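Local coordinates for protein pectinesterase 1 (Solanum lycopersicum, PDB 1XG2) that hydrolyses the methyl esters of pectin, releasing methanol, and may prepare cell walls for softening during fruit ripening, at residues Met119-Arg124 / Arg305-Ala310; Leu168-Pro173 / Phe215-Gly220; Met180-Gly185 / Thr195-Cys200; Ala269-Arg274 / Pro278-Ile283. All coordinates share one frame; numbering follows the deposited sequence.

How the contacts relate
All four contacts belong to the pectinesterase domain, the C-terminal part of a longer precursor, and they sample one parallel beta-helix from its interior to its surface. Contact 3, about 8 Å from the centre of the chain, is wholly buried and joins two sheets across the core. Contact 2 is buried too, except at Lys172; its strand 217-220 pairs beside strand 179-184 of contact 3, with Tyr218 O 3.0 Å from Val181 N. Contacts 1 and 4, partly exposed, dress other parts of the sheet that also holds strand 194-198. Aliphatic groups dominate contacts 1 and 3, a proline-aromatic meeting contact 2, and an arginine-tyrosine pair contact 4.

Contact 1 of 4, residues Met119-Arg124 / Arg305-Ala310; sequences MSVINR and RSTGVA
Val309 of segment 305-310 buries more surface here than any other residue, and it does so against Val121 and Asn123, alternate residues on one side of strand 120-123. The two valines meet tip to tip, with Val121 CG1 4.1 Å from Val309 CG2. A chi1 of 179° sets CG1 of Val121 opposite its own amide nitrogen and in line with Val309, while the second methyl is turned to Thr307: Val121 CG2 lies 3.9 Å from Thr307 CG2, the two side chains crossing at a slant. Asn123 runs past Val309 in the opposite direction. Val309 CG2 comes within 3.6 Å of Asn123 ND2, and the methyl lies close to the amide carbon, nitrogen and oxygen alike; the polar work is done elsewhere, by a weak hydrogen bond from ND2 to Arg144 O. Because Val309 has two conformers, these methyl contacts hold with certainty for one of them alone. The backbone that carries Val309 is fixed by an ST turn, in which Val309 N donates to Thr307 OG1 at 3.2 Å and 157°; the same hydroxyl bonds to Leu304 O at the end of helix 301-304. A valine in place of Thr307 would probably leave the Val309 amide without this acceptor and Leu304 O without its hydroxyl mate, setting the bend free to shift. Trp303 and Leu304 also lie on Val121. The arrangement is that of a C-terminal tail laid over the outer face of a parallel beta-helix.

Contact 2 of 4, residues Leu168-Pro173 / Phe215-Gly220; sequences LVARKP and FPTYLG
Pro173 lies over one face of the Phe215 ring where two segments of the parallel beta-helix, leaving strand 167-170 and entering strand 217-220, run side by side. These strands belong to different sheets of the helix. The tight part of the contact is this CH-pi meeting: Pro173 CD is 4.0 Å from the ring centroid and 26° off the ring normal, displaced toward the rim. Deeper in, Ala170 and Thr217 face each other, with Ala170 CB 3.8 Å from Thr217 CG2. Thr217 OG1 has a weak hydrogen bond from ND2 of Asn179, a residue that also touches Ala170 and Pro173. The loose side belongs to Lys172, which is exposed. Its chain, extended beyond CG, crosses the ring at a slant and brings CE to 3.8 Å from Phe215 CE2; CG and CE do the touching, and the amino nitrogen does not. The active site is near: the side chains of Pro173 and Gln131, the probable transition-state stabiliser, are about 8 Å apart, and those of Thr217 and Asp153, the predicted nucleophile, about 10 Å. No hydrogen bond joins the two segments, and their closest approach is Pro173 CG to Phe215 CD1, at 3.5 Å.

Contact 3 of 4, residues Met180-Gly185 / Thr195-Cys200; sequences MVTAQG and TSIQFC
Gln184 and Thr195 mark the nearest approach of the two backbones, with their CA atoms 6.7 Å apart. From there the short strands 182-184 and 195-198 diverge, their axes coming no closer than 9.4 Å and their directions lying 147° apart. They are therefore not partners in a sheet: each belongs to a different parallel sheet of the beta-helix, and they face each other across its interior, where alternate residues point inward. Of these, Thr182 and Ile197 reach toward one another tip to tip, Thr182 CG2 standing 3.9 Å from Ile197 CD1. The same threonine methyl is 4.3 Å from Thr195 CG2, so three methyl groups cluster at the centre of the contact. Thr182 can present its methyl because its hydroxyl sits between the backbone N and the carbonyl carbon (chi1 64°), and from that place OG1 bonds to Leu219 O of the adjoining strand 217-220. Gln184 and Thr195 slide past each other in opposite directions. A chi1 of -152° puts CG of the glutamine roughly opposite its backbone N, where this methylene comes 3.6 Å from Thr195 OG1. Arg221 and Trp223, which probably bind substrate, have their side chains about 7 Å from those of Thr182 and Gln184 respectively. No hydrogen bond crosses between the segments. The chemistry implies a division of labour: van der Waals contact joins the walls through the core, while polar groups such as Thr182 OG1, held by Leu219 O, and Gln184 O, held by Ser227 OG, are spent on other parts of the fold.

Contact 4 of 4, residues Ala269-Arg274 / Pro278-Ile283; sequences AGTSKR and PGYHVI
Tyr280 and Arg274 are brought together by two torsions. In Tyr280 the first one, 174°, carries CG away from the backbone N and sends the ring out from strand 280-283; in Arg274 a chi1 of -72° sets CG opposite the carbonyl carbon and against the tyrosine oxygen, and a bend at chi2 turns CD and the guanidinium from there. The setting is the last strand of the parallel beta-helix's largest sheet, flanked by a type I beta turn from Thr271 to Arg274, closed by a bond from Arg274 N to Thr271 O of 3.2 Å. The arginine meets the far end of the ring obliquely: its CB is 3.6 Å from Tyr280 CE2 and its CG 3.5 Å from Tyr280 OH. The guanidinium plane is turned 63° from the ring, so the pair is no stack. What unites their polar ends is Glu261, whose OE2 takes a salt bridge from Arg274 NE and a hydrogen bond with Tyr280 OH. The arginine is buried, and its other nitrogens are met by carbonyls, NH1 by Pro242 O and NH2 by Gly268 O. A phenylalanine in place of Tyr280 would probably leave Glu261 OE2 without its hydroxyl mate and open a gap beside the arginine CG and the Thr271 methyl. Thr271 crosses the tyrosine at about a right angle, with CG2 3.7 Å from Tyr280 OH. Nearer the solvent, where Val282 is exposed, the threonine hydroxyl lies against a valine methyl, Thr271 OG1 being 3.9 Å from Val282 CG2.

Contact 1 of 4, residues Met119-Arg124 / Arg305-Ala310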
# COMPACT_ATOMS: atom_id res chain seq x y z
N MET A 119 -7.06 -5.16 -6.56
CA MET A 119 -7.72 -4.79 -7.80
C MET A 119 -8.63 -3.57 -7.62
O MET A 119 -9.77 -3.53 -8.05
CB MET A 119 -8.55 -5.98 -8.29
CG MET A 119 -7.70 -7.23 -8.53
SD MET A 119 -8.66 -8.60 -9.18
CE MET A 119 -9.33 -9.19 -7.62
N SER A 120 -8.05 -2.57 -6.96
CA SER A 120 -8.72 -1.31 -6.71
C SER A 120 -8.29 -0.24 -7.72
O SER A 120 -7.16 -0.23 -8.20
CB SER A 120 -8.45 -0.84 -5.28
OG SER A 120 -7.05 -0.85 -5.02
N VAL A 121 -9.22 0.66 -8.03
CA VAL A 121 -8.98 1.76 -8.95
C VAL A 121 -9.37 3.06 -8.28
O VAL A 121 -10.46 3.17 -7.71
CB VAL A 121 -9.83 1.62 -10.24
CG1 VAL A 121 -9.56 2.82 -11.19
CG2 VAL A 121 -9.52 0.32 -10.93
N ILE A 122 -8.47 4.04 -8.35
CA ILE A 122 -8.73 5.39 -7.89
C ILE A 122 -8.65 6.26 -9.16
O ILE A 122 -7.59 6.46 -9.72
CB ILE A 122 -7.70 5.78 -6.80
CG1 ILE A 122 -7.89 4.92 -5.55
CG2 ILE A 122 -7.86 7.23 -6.37
CD1 ILE A 122 -7.35 3.51 -5.65
N ASN A 123 -9.80 6.78 -9.58
CA ASN A 123 -9.97 7.46 -10.86
C ASN A 123 -10.50 8.87 -10.66
O ASN A 123 -11.55 9.05 -10.07
CB ASN A 123 -10.97 6.66 -11.69
CG ASN A 123 -11.08 7.15 -13.13
OD1 ASN A 123 -12.13 7.08 -13.75
ND2 ASN A 123 -9.98 7.69 -13.65
N ARG A 124 -9.78 9.86 -11.16
CA ARG A 124 -10.21 11.25 -11.12
C ARG A 124 -10.51 11.69 -9.68
O ARG A 124 -11.56 12.27 -9.41
CB ARG A 124 -11.44 11.47 -12.01
CG ARG A 124 -11.18 11.21 -13.49
CD ARG A 124 -12.26 11.76 -14.41
NE ARG A 124 -13.59 11.25 -14.09
CZ ARG A 124 -14.19 10.23 -14.69
NH1 ARG A 124 -13.62 9.57 -15.69
NH2 ARG A 124 -15.41 9.87 -14.31
N ARG A 305 -9.98 -4.06 -17.31
CA ARG A 305 -10.88 -3.88 -18.44
C ARG A 305 -12.35 -3.83 -18.00
O ARG A 305 -13.13 -3.08 -18.59
CB ARG A 305 -10.64 -4.90 -19.58
CG ARG A 305 -10.88 -6.37 -19.15
CD ARG A 305 -10.90 -7.41 -20.29
NE ARG A 305 -9.58 -7.98 -20.59
CZ ARG A 305 -9.00 -9.00 -19.95
NH1 ARG A 305 -9.59 -9.61 -18.93
NH2 ARG A 305 -7.80 -9.41 -20.35
N SER A 306 -12.73 -4.55 -16.95
CA SER A 306 -14.14 -4.53 -16.53
C SER A 306 -14.54 -3.31 -15.72
O SER A 306 -15.72 -3.14 -15.42
CB SER A 306 -14.52 -5.80 -15.77
OG SER A 306 -14.14 -6.94 -16.53
N THR A 307 -13.58 -2.46 -15.35
CA THR A 307 -13.88 -1.22 -14.62
C THR A 307 -14.35 -0.08 -15.50
O THR A 307 -15.01 0.83 -15.02
CB THR A 307 -12.65 -0.72 -13.83
OG1 THR A 307 -11.63 -0.27 -14.74
CG2 THR A 307 -11.99 -1.84 -13.00
N GLY A 308 -13.97 -0.10 -16.78
CA GLY A 308 -14.25 1.01 -17.68
C GLY A 308 -13.18 2.10 -17.71
O GLY A 308 -13.17 2.92 -18.64
N VAL A 309 -12.28 2.14 -16.72
CA VAL A 309 -11.22 3.16 -16.66
C VAL A 309 -10.23 3.05 -17.81
O VAL A 309 -9.95 1.95 -18.31
CB VAL A 309 -10.44 3.10 -15.29
CG1 VAL A 309 -9.44 1.94 -15.27
CG2 VAL A 309 -9.71 4.41 -15.02
N ALA A 310 -9.68 4.18 -18.25
CA ALA A 310 -8.59 4.15 -19.22
C ALA A 310 -7.30 3.68 -18.57
O ALA A 310 -7.00 4.05 -17.42
CB ALA A 310 -8.38 5.52 -19.84

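Contact 2 of 4, residues Leu168-Pro173 / Phe215-Gly220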
# COMPACT_ATOMS: atom_id res chain seq x y z
N LEU A 168 1.30 14.56 -9.27
CA LEU A 168 1.86 14.36 -7.94
C LEU A 168 2.51 15.68 -7.56
O LEU A 168 3.52 16.08 -8.13
CB LEU A 168 2.86 13.20 -7.95
CG LEU A 168 2.33 11.92 -8.62
CD1 LEU A 168 3.36 10.83 -8.55
CD2 LEU A 168 1.05 11.48 -8.00
N VAL A 169 1.89 16.35 -6.60
CA VAL A 169 2.14 17.75 -6.31
C VAL A 169 2.71 17.89 -4.90
O VAL A 169 2.00 17.71 -3.90
CB VAL A 169 0.85 18.58 -6.42
CG1 VAL A 169 1.17 20.07 -6.29
CG2 VAL A 169 0.13 18.30 -7.74
N ALA A 170 3.99 18.20 -4.84
CA ALA A 170 4.62 18.51 -3.56
C ALA A 170 4.24 19.95 -3.17
O ALA A 170 4.22 20.84 -4.02
CB ALA A 170 6.11 18.34 -3.64
N ARG A 171 3.94 20.15 -1.90
CA ARG A 171 3.52 21.46 -1.39
C ARG A 171 4.50 21.97 -0.33
O ARG A 171 5.43 21.28 0.05
CB ARG A 171 2.10 21.38 -0.80
CG ARG A 171 2.00 20.56 0.48
CD ARG A 171 0.59 20.04 0.77
NE ARG A 171 -0.36 21.15 0.86
CZ ARG A 171 -1.67 21.02 0.99
NH1 ARG A 171 -2.25 19.83 1.12
NH2 ARG A 171 -2.43 22.11 1.04
N LYS A 172 4.27 23.20 0.13
CA LYS A 172 5.16 23.81 1.13
C LYS A 172 4.97 23.13 2.48
O LYS A 172 3.85 23.11 3.01
CB LYS A 172 4.86 25.30 1.28
CG LYS A 172 5.84 26.03 2.19
CD LYS A 172 5.46 27.51 2.30
CE LYS A 172 6.40 28.25 3.23
NZ LYS A 172 5.71 29.38 3.91
N PRO A 173 6.03 22.55 3.02
CA PRO A 173 5.95 21.88 4.31
C PRO A 173 6.30 22.82 5.47
O PRO A 173 6.43 24.02 5.26
CB PRO A 173 7.01 20.79 4.19
CG PRO A 173 8.10 21.45 3.40
CD PRO A 173 7.39 22.45 2.45
N PHE A 215 13.06 24.41 0.64
CA PHE A 215 12.39 23.13 0.90
C PHE A 215 12.63 22.21 -0.27
O PHE A 215 11.99 22.35 -1.31
CB PHE A 215 10.88 23.33 1.07
CG PHE A 215 10.52 24.28 2.15
CD1 PHE A 215 10.64 23.91 3.48
CD2 PHE A 215 10.08 25.56 1.85
CE1 PHE A 215 10.30 24.80 4.50
CE2 PHE A 215 9.74 26.46 2.87
CZ PHE A 215 9.86 26.08 4.19
N PRO A 216 13.54 21.25 -0.11
CA PRO A 216 13.88 20.36 -1.21
C PRO A 216 12.80 19.30 -1.36
O PRO A 216 12.07 19.04 -0.40
CB PRO A 216 15.19 19.72 -0.73
CG PRO A 216 15.02 19.67 0.75
CD PRO A 216 14.29 20.92 1.11
N THR A 217 12.69 18.74 -2.55
CA THR A 217 11.77 17.65 -2.82
C THR A 217 12.54 16.53 -3.48
O THR A 217 13.24 16.75 -4.47
CB THR A 217 10.63 18.12 -3.73
OG1 THR A 217 9.84 19.11 -3.05
CG2 THR A 217 9.66 17.00 -4.02
N TYR A 218 12.42 15.33 -2.94
CA TYR A 218 13.03 14.16 -3.53
C TYR A 218 11.94 13.22 -4.03
O TYR A 218 10.82 13.25 -3.54
CB TYR A 218 13.89 13.42 -2.51
CG TYR A 218 15.03 14.25 -1.93
CD1 TYR A 218 14.81 15.09 -0.85
CD2 TYR A 218 16.32 14.17 -2.46
CE1 TYR A 218 15.85 15.84 -0.31
CE2 TYR A 218 17.37 14.92 -1.91
CZ TYR A 218 17.12 15.75 -0.84
OH TYR A 218 18.14 16.50 -0.28
N LEU A 219 12.29 12.39 -4.99
CA LEU A 219 11.40 11.37 -5.53
C LEU A 219 11.05 10.30 -4.50
O LEU A 219 9.95 9.75 -4.52
CB LEU A 219 12.01 10.74 -6.78
CG LEU A 219 12.19 11.70 -7.96
CD1 LEU A 219 13.03 11.04 -9.07
CD2 LEU A 219 10.84 12.18 -8.49
N GLY A 220 12.00 9.97 -3.63
CA GLY A 220 11.75 9.03 -2.56
C GLY A 220 12.90 8.85 -1.60
O GLY A 220 14.01 9.34 -1.82

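Contact 3 of 4, residues Met180-Gly185 / Thr195-Cys200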
# COMPACT_ATOMS: atom_id res chain seq x y z
N MET A 180 9.27 14.27 0.29
CA MET A 180 9.56 12.99 -0.34
C MET A 180 8.26 12.52 -0.98
O MET A 180 7.29 12.23 -0.28
CB MET A 180 10.00 11.94 0.68
CG MET A 180 11.04 12.41 1.67
SD MET A 180 12.66 12.37 0.92
CE MET A 180 13.52 13.50 2.02
N VAL A 181 8.26 12.44 -2.31
CA VAL A 181 7.08 11.97 -3.06
C VAL A 181 6.72 10.56 -2.65
O VAL A 181 5.55 10.28 -2.40
CB VAL A 181 7.29 12.02 -4.57
CG1 VAL A 181 6.04 11.52 -5.32
CG2 VAL A 181 7.61 13.45 -5.02
N THR A 182 7.72 9.69 -2.56
CA THR A 182 7.49 8.29 -2.13
C THR A 182 8.32 7.89 -0.92
O THR A 182 9.40 8.43 -0.68
CB THR A 182 7.77 7.28 -3.26
OG1 THR A 182 9.15 7.31 -3.65
CG2 THR A 182 6.99 7.63 -4.52
N ALA A 183 7.78 6.95 -0.16
CA ALA A 183 8.52 6.22 0.86
C ALA A 183 8.05 4.78 0.76
O ALA A 183 7.16 4.33 1.48
CB ALA A 183 8.26 6.78 2.24
N GLN A 184 8.62 4.05 -0.20
CA GLN A 184 8.15 2.71 -0.53
C GLN A 184 8.71 1.74 0.52
O GLN A 184 9.89 1.75 0.80
CB GLN A 184 8.58 2.34 -1.94
CG GLN A 184 7.66 1.35 -2.64
CD GLN A 184 7.77 -0.06 -2.08
OE1 GLN A 184 6.77 -0.80 -2.02
NE2 GLN A 184 8.96 -0.42 -1.65
N GLY A 185 7.84 0.89 1.06
CA GLY A 185 8.16 0.09 2.23
C GLY A 185 8.22 -1.42 2.01
O GLY A 185 7.74 -2.17 2.86
N THR A 195 6.28 0.64 -6.18
CA THR A 195 5.55 1.79 -6.68
C THR A 195 6.09 2.18 -8.04
O THR A 195 7.27 2.41 -8.21
CB THR A 195 5.69 2.95 -5.71
OG1 THR A 195 4.94 2.67 -4.52
CG2 THR A 195 5.10 4.23 -6.28
N SER A 196 5.19 2.31 -9.00
CA SER A 196 5.55 2.70 -10.35
C SER A 196 4.76 3.96 -10.69
O SER A 196 3.55 4.00 -10.53
CB SER A 196 5.20 1.57 -11.32
OG SER A 196 5.35 1.99 -12.66
N ILE A 197 5.46 4.99 -11.15
CA ILE A 197 4.87 6.26 -11.51
C ILE A 197 5.17 6.46 -13.00
O ILE A 197 6.33 6.53 -13.39
CB ILE A 197 5.48 7.38 -10.66
CG1 ILE A 197 5.02 7.25 -9.20
CG2 ILE A 197 5.14 8.79 -11.20
CD1 ILE A 197 5.92 7.98 -8.22
N GLN A 198 4.12 6.56 -13.80
CA GLN A 198 4.23 6.53 -15.27
C GLN A 198 3.33 7.57 -15.92
O GLN A 198 2.15 7.64 -15.61
CB GLN A 198 3.80 5.14 -15.76
CG GLN A 198 4.16 4.85 -17.19
CD GLN A 198 3.62 3.50 -17.67
OE1 GLN A 198 2.60 3.01 -17.15
NE2 GLN A 198 4.28 2.91 -18.67
N PHE A 199 3.88 8.35 -16.85
CA PHE A 199 3.12 9.40 -17.54
C PHE A 199 2.48 10.39 -16.56
O PHE A 199 1.39 10.89 -16.80
CB PHE A 199 2.02 8.83 -18.44
CG PHE A 199 2.42 7.63 -19.23
CD1 PHE A 199 1.59 6.53 -19.28
CD2 PHE A 199 3.61 7.61 -19.94
CE1 PHE A 199 1.95 5.40 -20.01
CE2 PHE A 199 3.97 6.48 -20.68
CZ PHE A 199 3.13 5.39 -20.72
N CYS A 200 3.19 10.68 -15.48
CA CYS A 200 2.70 11.57 -14.45
C CYS A 200 3.38 12.93 -14.56
O CYS A 200 4.37 13.10 -15.28
CB CYS A 200 2.96 10.96 -13.07
SG CYS A 200 1.83 9.58 -12.68

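Contact 4 of 4, residues Ala269-Arg274 / Pro278-Ile283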
# COMPACT_ATOMS: atom_id res chain seq x y z
N ALA A 269 14.54 16.34 -14.54
CA ALA A 269 14.75 14.96 -15.03
C ALA A 269 16.20 14.56 -15.30
O ALA A 269 16.50 13.37 -15.48
CB ALA A 269 13.92 14.73 -16.28
N GLY A 270 17.10 15.55 -15.35
CA GLY A 270 18.52 15.28 -15.54
C GLY A 270 19.08 14.39 -14.44
O GLY A 270 18.78 14.59 -13.26
N THR A 271 19.89 13.40 -14.82
CA THR A 271 20.38 12.40 -13.87
C THR A 271 21.89 12.46 -13.58
O THR A 271 22.39 11.62 -12.83
CB THR A 271 20.02 10.98 -14.36
OG1 THR A 271 20.56 10.75 -15.67
CG2 THR A 271 18.52 10.81 -14.54
N SER A 272 22.59 13.46 -14.11
CA SER A 272 24.05 13.50 -13.99
C SER A 272 24.55 13.81 -12.57
O SER A 272 25.70 13.56 -12.26
CB SER A 272 24.64 14.53 -14.95
OG SER A 272 24.39 15.83 -14.46
N LYS A 273 23.68 14.34 -11.71
CA LYS A 273 24.08 14.60 -10.33
C LYS A 273 23.29 13.78 -9.30
O LYS A 273 23.26 14.07 -8.12
CB LYS A 273 23.89 16.10 -10.05
CG LYS A 273 24.84 16.97 -10.88
N ARG A 274 22.69 12.69 -9.79
CA ARG A 274 21.95 11.78 -8.91
C ARG A 274 22.87 11.07 -7.95
O ARG A 274 24.08 10.97 -8.16
CB ARG A 274 21.22 10.73 -9.74
CG ARG A 274 20.04 11.29 -10.48
CD ARG A 274 18.84 11.52 -9.61
NE ARG A 274 17.64 11.81 -10.39
CZ ARG A 274 17.16 13.02 -10.61
NH1 ARG A 274 17.79 14.09 -10.16
NH2 ARG A 274 16.05 13.18 -11.32
N PRO A 278 24.39 1.96 -5.18
CA PRO A 278 24.30 0.74 -5.98
C PRO A 278 22.86 0.42 -6.38
O PRO A 278 22.62 -0.07 -7.49
CB PRO A 278 24.86 -0.34 -5.04
CG PRO A 278 25.78 0.39 -4.13
CD PRO A 278 25.15 1.74 -3.93
N GLY A 279 21.92 0.73 -5.49
CA GLY A 279 20.51 0.46 -5.73
C GLY A 279 19.79 1.45 -6.64
O GLY A 279 18.64 1.20 -6.98
N TYR A 280 20.45 2.56 -7.00
CA TYR A 280 19.89 3.52 -7.93
C TYR A 280 20.32 3.23 -9.38
O TYR A 280 21.50 3.03 -9.66
CB TYR A 280 20.28 4.96 -7.59
CG TYR A 280 19.81 5.90 -8.67
CD1 TYR A 280 18.45 6.13 -8.87
CD2 TYR A 280 20.71 6.51 -9.54
CE1 TYR A 280 17.99 6.96 -9.89
CE2 TYR A 280 20.26 7.35 -10.57
CZ TYR A 280 18.91 7.57 -10.74
OH TYR A 280 18.47 8.39 -11.75
N HIS A 281 19.35 3.26 -10.29
CA HIS A 281 19.58 2.90 -11.68
C HIS A 281 18.96 3.88 -12.67
O HIS A 281 17.75 4.09 -12.67
CB HIS A 281 19.00 1.51 -11.94
CG HIS A 281 19.60 0.45 -11.08
ND1 HIS A 281 18.97 -0.03 -9.96
CD2 HIS A 281 20.79 -0.18 -11.15
CE1 HIS A 281 19.74 -0.94 -9.39
NE2 HIS A 281 20.85 -1.05 -10.09
N VAL A 282 19.80 4.47 -13.52
CA VAL A 282 19.32 5.14 -14.71
C VAL A 282 19.01 4.03 -15.70
O VAL A 282 19.92 3.34 -16.16
CB VAL A 282 20.37 6.12 -15.30
CG1 VAL A 282 19.79 6.87 -16.50
CG2 VAL A 282 20.86 7.09 -14.22
N ILE A 283 17.73 3.81 -15.98
CA ILE A 283 17.31 2.76 -16.88
C ILE A 283 17.24 3.29 -18.32
O ILE A 283 16.50 4.24 -18.60
CB ILE A 283 15.93 2.19 -16.47
CG1 ILE A 283 15.94 1.72 -15.00
CG2 ILE A 283 15.54 1.02 -17.39
CD1 ILE A 283 14.55 1.37 -14.47